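Local coordinates for protein CsuE (Acinetobacter baumannii, PDB 6FJY) that is the tip adhesion subunit of archaic chaperone-usher Csu pili and probably mediates the attachment that starts biofilm formation, at residues 136-139 against 140-143. Residues are numbered along the deposited sequence; the frame is centred on the assembly and turned at random.
Sequences PAVA and IVGI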
loop_
_atom_site.group_PDB
_atom_site.type_symbol
_atom_site.label_atom_id
_atom_site.label_comp_id
_atom_site.label_asym_id
_atom_site.label_seq_id
_atom_site.Cartn_x
_atom_site.Cartn_y
_atom_site.Cartn_z
ATOM N N PRO D 136 19.635 27.316 -22.806
ATOM C CA PRO D 136 20.746 27.023 -23.713
ATOM C C PRO D 136 20.828 25.537 -24.025
ATOM O O PRO D 136 20.549 24.684 -23.182
ATOM C CB PRO D 136 21.977 27.503 -22.933
ATOM C CG PRO D 136 21.553 27.457 -21.501
ATOM C CD PRO D 136 20.091 27.764 -21.478
ATOM N N ALA D 137 21.204 25.243 -25.265
ATOM C CA ALA D 137 21.294 23.888 -25.789
ATOM C C ALA D 137 22.742 23.415 -25.797
ATOM O O ALA D 137 23.684 24.213 -25.796
ATOM C CB ALA D 137 20.721 23.824 -27.209
ATOM N N VAL D 138 22.910 22.090 -25.794
ATOM C CA VAL D 138 24.252 21.541 -25.934
ATOM C C VAL D 138 24.829 21.991 -27.272
ATOM O O VAL D 138 24.102 22.231 -28.245
ATOM C CB VAL D 138 24.271 20.006 -25.815
ATOM C CG1 VAL D 138 24.153 19.592 -24.375
ATOM C CG2 VAL D 138 23.141 19.379 -26.632
ATOM N N ALA D 139 26.150 22.126 -27.309
ATOM C CA ALA D 139 26.839 22.587 -28.505
ATOM C C ALA D 139 26.654 21.648 -29.693
ATOM O O ALA D 139 26.764 22.094 -30.838
ATOM C CB ALA D 139 28.331 22.768 -28.199
ATOM N N ILE D 140 26.361 20.364 -29.455
ATOM C CA ILE D 140 26.312 19.417 -30.565
ATOM C C ILE D 140 25.106 19.638 -31.472
ATOM O O ILE D 140 25.073 19.098 -32.586
ATOM C CB ILE D 140 26.335 17.963 -30.056
ATOM C CG1 ILE D 140 25.177 17.705 -29.100
ATOM C CG2 ILE D 140 27.645 17.649 -29.368
ATOM C CD1 ILE D 140 25.177 16.312 -28.526
ATOM N N VAL D 141 24.104 20.404 -31.037
ATOM C CA VAL D 141 22.935 20.657 -31.872
ATOM C C VAL D 141 23.005 22.025 -32.533
ATOM O O VAL D 141 22.008 22.499 -33.087
ATOM C CB VAL D 141 21.620 20.489 -31.087
ATOM C CG1 VAL D 141 21.594 19.142 -30.369
ATOM C CG2 VAL D 141 21.401 21.644 -30.118
ATOM N N GLY D 142 24.169 22.658 -32.511
ATOM C CA GLY D 142 24.351 23.962 -33.129
ATOM C C GLY D 142 24.826 24.905 -32.044
ATOM O O GLY D 142 24.227 25.021 -30.976
ATOM N N ILE D 143 25.949 25.566 -32.315
ATOM C CA ILE D 143 26.466 26.556 -31.382
ATOM C C ILE D 143 25.559 27.778 -31.396
ATOM O O ILE D 143 25.187 28.283 -32.463
ATOM C CB ILE D 143 27.915 26.921 -31.734
ATOM C CG1 ILE D 143 28.813 25.682 -31.644
ATOM C CG2 ILE D 143 28.425 28.007 -30.804
ATOM C CD1 ILE D 143 30.282 25.969 -31.874
#
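Val141 packs its CG2 against Val138 O (3.3 Å) in the loop between strands 119-136 and 146-148. Two overlapping beta turns bend the chain there, with Ala139 and Ile140 in 3-10 conformation. The first is closed by a weak bond from Val141 N to Val138 O (3.3 Å), nearly straight at 166°. The second is closed by Gly142 N on Ala139 O (3.1 Å); here the donor stands well above the carbonyl plane. Gly142 takes a positive phi (122°), a conformation that suits glycine.

The buried side is the inner one. In Val141, chi1 -52° sets CG1 anti to the carbonyl carbon and leaves CG2 between the backbone N and the carbonyl carbon, 3.7 Å from Ala137 CB. Ala137 is buried, rests on Val145 and Phe147, and shares a backbone hydrogen bond with Val145. On the outer side Val138 and Ile140 run side by side, CG2 of the valine 3.6 Å from CG1 of the isoleucine. This contact is close but open to solvent: Val138 is partly exposed and Ile140 exposed.

The bend rests on two backbone bonds, one of them weak, while the side chains add a few methyl and methylene contacts. The result is an apolar, solvent-facing loop far from the chain centre, consistent with a hydrophobic adhesive tip.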